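PDB 5LNX: acyl-CoA dehydrogenase from Bacillus subtilis, which catalyses the FAD-dependent alpha,beta-dehydrogenation of saturated acyl-CoA thioesters, passing the electrons on to an acceptor. Local coordinates for residues D[105-110]-D[183-188]; D[321-326]-D[362-367]. All blocks are in the same frame, centred on the assembly; numbering follows the deposited sequence.

Interaction 1 (D[105-110]-D[183-188]); sequences KMKYIP and IVEKNT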
loop_
_atom_site.group_PDB
_atom_site.type_symbol
_atom_site.label_atom_id
_atom_site.label_comp_id
_atom_site.label_asym_id
_atom_site.label_seq_id
_atom_site.Cartn_x
_atom_site.Cartn_y
_atom_site.Cartn_z
ATOM N N LYS D 105 20.996 -29.729 30.930
ATOM C CA LYS D 105 20.251 -30.359 29.848
ATOM C C LYS D 105 19.473 -31.547 30.415
ATOM O O LYS D 105 18.266 -31.654 30.220
ATOM C CB LYS D 105 21.187 -30.842 28.737
ATOM C CG LYS D 105 22.083 -29.773 28.122
ATOM C CD LYS D 105 22.482 -30.121 26.694
ATOM C CE LYS D 105 23.736 -29.400 26.235
ATOM N NZ LYS D 105 24.743 -30.327 25.638
ATOM N N MET D 106 20.181 -32.416 31.137
ATOM C CA MET D 106 19.591 -33.628 31.722
ATOM C C MET D 106 18.541 -33.327 32.790
ATOM O O MET D 106 17.518 -34.014 32.875
ATOM C CB MET D 106 20.675 -34.499 32.355
ATOM N N LYS D 107 18.793 -32.307 33.603
ATOM C CA LYS D 107 17.909 -31.984 34.722
ATOM C C LYS D 107 16.587 -31.387 34.246
ATOM O O LYS D 107 15.512 -31.709 34.773
ATOM C CB LYS D 107 18.593 -31.003 35.685
ATOM C CG LYS D 107 17.744 -30.610 36.892
ATOM C CD LYS D 107 18.514 -29.752 37.883
ATOM C CE LYS D 107 17.617 -29.271 39.019
ATOM N NZ LYS D 107 18.301 -28.598 40.162
ATOM N N TYR D 108 16.677 -30.486 33.272
ATOM C CA TYR D 108 15.559 -29.572 32.948
ATOM C C TYR D 108 14.780 -29.896 31.676
ATOM O O TYR D 108 13.572 -29.658 31.618
ATOM C CB TYR D 108 16.073 -28.142 32.862
ATOM C CG TYR D 108 16.474 -27.583 34.203
ATOM C CD1 TYR D 108 15.517 -27.328 35.183
ATOM C CD2 TYR D 108 17.805 -27.287 34.488
ATOM C CE1 TYR D 108 15.877 -26.797 36.413
ATOM C CE2 TYR D 108 18.169 -26.750 35.708
ATOM C CZ TYR D 108 17.204 -26.518 36.667
ATOM O OH TYR D 108 17.560 -25.967 37.868
ATOM N N ILE D 109 15.468 -30.435 30.674
ATOM C CA ILE D 109 14.886 -30.624 29.333
ATOM C C ILE D 109 13.812 -31.736 29.199
ATOM O O ILE D 109 12.777 -31.495 28.587
ATOM C CB ILE D 109 15.983 -30.855 28.254
ATOM N N PRO D 110 14.061 -32.955 29.733
ATOM C CA PRO D 110 13.109 -34.062 29.561
ATOM C C PRO D 110 11.695 -33.706 29.987
ATOM O O PRO D 110 10.731 -34.033 29.291
ATOM C CB PRO D 110 13.678 -35.166 30.459
ATOM C CG PRO D 110 15.126 -34.873 30.572
ATOM C CD PRO D 110 15.253 -33.376 30.495
ATOM N N ILE D 183 18.423 -19.963 34.318
ATOM C CA ILE D 183 17.326 -20.937 34.451
ATOM C C ILE D 183 16.589 -20.716 35.775
ATOM O O ILE D 183 17.035 -21.167 36.832
ATOM C CB ILE D 183 17.863 -22.402 34.484
ATOM C CG1 ILE D 183 18.417 -22.876 33.113
ATOM N N VAL D 184 15.463 -20.024 35.723
ATOM C CA VAL D 184 14.657 -19.759 36.921
ATOM C C VAL D 184 13.471 -20.714 37.011
ATOM O O VAL D 184 12.694 -20.836 36.070
ATOM C CB VAL D 184 14.141 -18.312 36.971
ATOM C CG1 VAL D 184 13.424 -18.049 38.296
ATOM C CG2 VAL D 184 15.296 -17.339 36.798
ATOM N N GLU D 185 13.342 -21.362 38.161
ATOM C CA GLU D 185 12.242 -22.268 38.457
ATOM C C GLU D 185 11.130 -21.508 39.153
ATOM O O GLU D 185 11.377 -20.578 39.923
ATOM C CB GLU D 185 12.712 -23.422 39.350
ATOM C CG GLU D 185 13.811 -24.277 38.723
ATOM C CD GLU D 185 14.249 -25.467 39.575
ATOM O OE1 GLU D 185 15.442 -25.891 39.545
ATOM O OE2 GLU D 185 13.372 -26.035 40.248
ATOM N N LYS D 186 9.902 -21.946 38.915
ATOM C CA LYS D 186 8.688 -21.178 39.280
ATOM C C LYS D 186 8.469 -21.057 40.803
ATOM O O LYS D 186 8.027 -20.019 41.304
ATOM C CB LYS D 186 7.459 -21.782 38.558
ATOM C CG LYS D 186 6.687 -22.869 39.301
ATOM C CD LYS D 186 5.392 -23.200 38.570
ATOM C CE LYS D 186 4.433 -24.003 39.431
ATOM N NZ LYS D 186 4.868 -25.423 39.558
ATOM N N ASN D 187 8.823 -22.107 41.528
ATOM C CA ASN D 187 8.743 -22.130 42.997
ATOM C C ASN D 187 9.921 -21.431 43.728
ATOM O O ASN D 187 10.209 -21.712 44.892
ATOM C CB ASN D 187 8.583 -23.591 43.478
ATOM C CG ASN D 187 7.288 -24.236 42.978
ATOM O OD1 ASN D 187 6.261 -23.567 42.799
ATOM N ND2 ASN D 187 7.323 -25.545 42.795
ATOM N N THR D 188 10.576 -20.504 43.042
ATOM C CA THR D 188 11.732 -19.797 43.568
ATOM C C THR D 188 11.275 -18.772 44.619
ATOM O O THR D 188 10.326 -18.012 44.377
ATOM C CB THR D 188 12.482 -19.134 42.381
ATOM O OG1 THR D 188 13.847 -18.824 42.697
#
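The seam between the N-terminal helical domain and the beta domain of the acyl-CoA dehydrogenase fold runs through Tyr-108 and Glu-185, the first on helix 102-114, the second at the end of strand 179-185. The phenol OH of Tyr-108 lies 2.7 Å from OE1 of Glu-185, within hydrogen-bonding distance; OD1 of Asn-221 is also in reach, and the single hydroxyl proton can serve either oxygen. The carboxylate arrives at the rim of the ring, its plane turned 75° from that of the ring. Glu-185 reaches this far because its chain runs straight beyond CG (chi2 -178°). The Tyr-108 side chain also packs on Ile-96 of helix 94-99 and Ile-163 of strand 163-169. A phenylalanine in place of Tyr-108 would probably keep much of this packing but leave OE1 of Glu-185 and the side chain of Asn-221 without the hydroxyl they share. Lys-107, exposed at the outer border, lays CG over the centre of the neighbouring tyrosine ring, 3.9 Å above its plane. Its extended chain then carries NZ of Lys-107 to a long salt bridge, 4.0 Å from OE1 of Glu-185.

Interaction 2 (D[321-326]-D[362-367]); sequences ASDAAV and GTNEIQ. With FAD (flavin-adenine dinucleotide), chain S.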
loop_
_atom_site.group_PDB
_atom_site.type_symbol
_atom_site.label_atom_id
_atom_site.label_comp_id
_atom_site.label_asym_id
_atom_site.label_seq_id
_atom_site.Cartn_x
_atom_site.Cartn_y
_atom_site.Cartn_z
ATOM N N ALA D 321 5.423 -12.124 6.634
ATOM C CA ALA D 321 4.269 -12.926 7.058
ATOM C C ALA D 321 3.357 -12.128 7.982
ATOM O O ALA D 321 2.142 -12.077 7.776
ATOM C CB ALA D 321 4.738 -14.203 7.730
ATOM N N SER D 322 3.955 -11.436 8.944
ATOM C CA SER D 322 3.192 -10.636 9.917
ATOM C C SER D 322 2.338 -9.581 9.218
ATOM O O SER D 322 1.138 -9.499 9.431
ATOM C CB SER D 322 4.121 -9.987 10.972
ATOM O OG SER D 322 5.090 -9.111 10.408
ATOM N N ASP D 323 2.967 -8.758 8.405
ATOM C CA ASP D 323 2.266 -7.689 7.681
ATOM C C ASP D 323 1.213 -8.256 6.743
ATOM O O ASP D 323 0.139 -7.702 6.587
ATOM C CB ASP D 323 3.256 -6.844 6.856
ATOM C CG ASP D 323 4.118 -5.942 7.722
ATOM O OD1 ASP D 323 3.901 -5.917 8.946
ATOM O OD2 ASP D 323 4.984 -5.237 7.171
ATOM N N ALA D 324 1.585 -9.327 6.067
ATOM C CA ALA D 324 0.694 -10.024 5.132
ATOM C C ALA D 324 -0.540 -10.527 5.856
ATOM O O ALA D 324 -1.647 -10.526 5.325
ATOM C CB ALA D 324 1.429 -11.183 4.446
ATOM N N ALA D 325 -0.320 -10.982 7.072
ATOM C CA ALA D 325 -1.371 -11.606 7.876
ATOM C C ALA D 325 -2.376 -10.569 8.351
ATOM O O ALA D 325 -3.587 -10.758 8.251
ATOM C CB ALA D 325 -0.746 -12.331 9.059
ATOM N N VAL D 326 -1.862 -9.484 8.898
ATOM C CA VAL D 326 -2.699 -8.330 9.264
ATOM C C VAL D 326 -3.586 -7.950 8.113
ATOM O O VAL D 326 -4.733 -7.559 8.315
ATOM C CB VAL D 326 -1.859 -7.091 9.610
ATOM C CG1 VAL D 326 -2.741 -5.913 9.962
ATOM C CG2 VAL D 326 -0.953 -7.397 10.771
ATOM N N GLY D 362 10.472 -8.857 18.415
ATOM C CA GLY D 362 11.125 -7.854 17.594
ATOM C C GLY D 362 10.143 -7.205 16.652
ATOM O O GLY D 362 9.822 -7.772 15.600
ATOM N N THR D 363 9.661 -6.025 17.041
ATOM C CA THR D 363 8.751 -5.226 16.205
ATOM C C THR D 363 9.291 -5.120 14.787
ATOM O O THR D 363 10.500 -5.099 14.575
ATOM C CB THR D 363 8.571 -3.789 16.702
ATOM O OG1 THR D 363 9.805 -3.078 16.538
ATOM C CG2 THR D 363 8.131 -3.731 18.157
ATOM N N ASN D 364 8.388 -4.972 13.824
ATOM C CA ASN D 364 8.759 -4.846 12.403
ATOM C C ASN D 364 9.603 -3.626 12.066
ATOM O O ASN D 364 10.330 -3.625 11.079
ATOM C CB ASN D 364 7.496 -4.819 11.535
ATOM C CG ASN D 364 6.803 -6.131 11.517
ATOM O OD1 ASN D 364 7.261 -7.116 12.125
ATOM N ND2 ASN D 364 5.741 -6.199 10.769
ATOM N N GLU D 365 9.506 -2.581 12.880
ATOM C CA GLU D 365 10.490 -1.460 12.819
ATOM C C GLU D 365 11.901 -1.973 13.087
ATOM O O GLU D 365 12.821 -1.720 12.324
ATOM C CB GLU D 365 10.128 -0.312 13.765
ATOM C CG GLU D 365 8.893 0.461 13.347
ATOM C CD GLU D 365 7.636 -0.384 13.465
ATOM O OE1 GLU D 365 7.495 -1.066 14.484
ATOM O OE2 GLU D 365 6.823 -0.441 12.518
ATOM N N ILE D 366 12.035 -2.790 14.112
ATOM C CA ILE D 366 13.330 -3.406 14.439
ATOM C C ILE D 366 13.839 -4.342 13.346
ATOM O O ILE D 366 15.054 -4.424 13.083
ATOM C CB ILE D 366 13.283 -4.175 15.790
ATOM C CG1 ILE D 366 13.070 -3.207 16.946
ATOM C CG2 ILE D 366 14.557 -4.985 16.017
ATOM C CD1 ILE D 366 13.953 -1.996 16.909
ATOM N N GLN D 367 12.913 -5.080 12.755
ATOM C CA GLN D 367 13.245 -6.093 11.747
ATOM C C GLN D 367 13.793 -5.434 10.482
ATOM O O GLN D 367 14.739 -5.934 9.844
ATOM C CB GLN D 367 12.016 -6.931 11.400
ATOM C CG GLN D 367 11.380 -7.630 12.605
ATOM C CD GLN D 367 12.192 -8.787 13.171
ATOM O OE1 GLN D 367 13.195 -9.234 12.591
ATOM N NE2 GLN D 367 11.715 -9.323 14.281
HETATM P PA FAD S . 8.944 -0.334 22.244
HETATM O O1A FAD S . 10.020 -1.347 21.890
HETATM O O2A FAD S . 9.169 0.836 23.144
HETATM O O5B FAD S . 8.486 0.260 20.819
HETATM C C5B FAD S . 7.383 1.128 20.608
HETATM C C4B FAD S . 7.302 1.333 19.097
HETATM O O4B FAD S . 8.432 2.093 18.743
HETATM C C3B FAD S . 7.368 0.028 18.319
HETATM O O3B FAD S . 6.593 0.099 17.116
HETATM C C2B FAD S . 8.814 -0.105 17.934
HETATM O O2B FAD S . 8.934 -0.618 16.619
HETATM C C1B FAD S . 9.263 1.321 17.905
HETATM N N9A FAD S . 10.657 1.568 18.245
HETATM C C8A FAD S . 11.211 1.771 19.461
HETATM N N7A FAD S . 12.540 2.069 19.319
HETATM C C5A FAD S . 12.823 2.041 17.991
HETATM C C6A FAD S . 13.974 2.271 17.113
HETATM N N6A FAD S . 15.186 2.571 17.604
HETATM N N1A FAD S . 13.788 2.192 15.777
HETATM C C2A FAD S . 12.612 1.915 15.193
HETATM N N3A FAD S . 11.524 1.690 15.934
HETATM C C4A FAD S . 11.564 1.748 17.291
HETATM N N1 FAD S . 8.745 -10.290 25.961
HETATM C C2 FAD S . 9.530 -11.309 26.386
HETATM O O2 FAD S . 10.642 -11.021 26.849
HETATM N N3 FAD S . 9.174 -12.610 26.321
HETATM C C4 FAD S . 7.987 -12.990 25.832
HETATM O O4 FAD S . 7.655 -14.200 25.779
HETATM C C4X FAD S . 7.068 -11.932 25.369
HETATM N N5 FAD S . 5.853 -12.245 24.869
HETATM C C5X FAD S . 5.004 -11.273 24.465
HETATM C C6 FAD S . 3.754 -11.653 24.046
HETATM C C7 FAD S . 2.849 -10.730 23.586
HETATM C C7M FAD S . 1.556 -11.285 23.043
HETATM C C8 FAD S . 3.217 -9.289 23.609
HETATM C C8M FAD S . 2.293 -8.200 23.132
HETATM C C9 FAD S . 4.454 -8.906 24.068
HETATM C C9A FAD S . 5.382 -9.838 24.512
HETATM N N10 FAD S . 6.657 -9.471 25.052
HETATM C C10 FAD S . 7.522 -10.517 25.461
HETATM C "C1'" FAD S . 7.121 -8.076 25.065
HETATM C "C2'" FAD S . 7.522 -7.675 23.626
HETATM O "O2'" FAD S . 8.655 -8.392 23.102
HETATM C "C3'" FAD S . 7.743 -6.172 23.530
HETATM O "O3'" FAD S . 6.464 -5.542 23.479
HETATM C "C4'" FAD S . 8.601 -5.810 22.327
HETATM O "O4'" FAD S . 9.936 -6.302 22.536
HETATM C "C5'" FAD S . 8.615 -4.288 22.036
HETATM O "O5'" FAD S . 8.935 -3.428 23.131
HETATM P P FAD S . 7.874 -2.384 23.801
HETATM O O1P FAD S . 8.521 -1.598 24.927
HETATM O O2P FAD S . 6.595 -3.119 24.096
HETATM O O3P FAD S . 7.652 -1.157 22.772
#
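A single amide nitrogen, ND2 of Asn-364, meets two oxygens of the facing helix: it donates to OG of Ser-322 at 3.0 Å, with an N-H...O angle of 156°, and lies 2.6 Å from OD1 of Asp-323. The serine oxygen is close to the amide plane; the carboxylate of Asp-323, next along the same helix, has its plane turned 63° from the amide. Ser-322 places OG between its backbone N and carbonyl carbon (chi1 60°), where it also bonds to the carbonyl of Lys-318 one turn earlier. Asp-323 has further partners, with OD1 held by Gln-358 and OD2 in a salt bridge to Arg-368. The contact thus ties helix 311-326 of the C-terminal helical domain to the first turn of helix 364-376, which begins beside the FAD. Thr-363 is the N-cap of that helix; its OG1 accepts a weak bond from N of Ile-366 and donates to the ribose hydroxyl O2B of FAD at 2.6 Å. That hydroxyl, O2B, in turn donates to OE1 of Glu-365, also at 2.6 Å, and Gln-334 of the second subunit bonds to the same OE1. Within the same segment, NE2 of Gln-367 donates back to O of Gly-362, 2.8 Å away.

How the interactions relate
Interaction 1 closes before interaction 2 opens along the chain, and the two lie on opposite sides of the chain's centre, with their own centres 32 Å apart and nearest atoms about 21 Å apart. They share no helix or strand. Segments 105-110 and 183-188 join the N-terminal helical domain to the middle beta domain, whereas 321-326 and 362-367 both belong to the C-terminal helical domain. Together they sample all three parts of the acyl-CoA dehydrogenase fold. Interaction 1 is a domain junction near the surface, touched by no other chain; interaction 2 is buried beside the adenosine ribose of FAD, where a second subunit completes the surroundings.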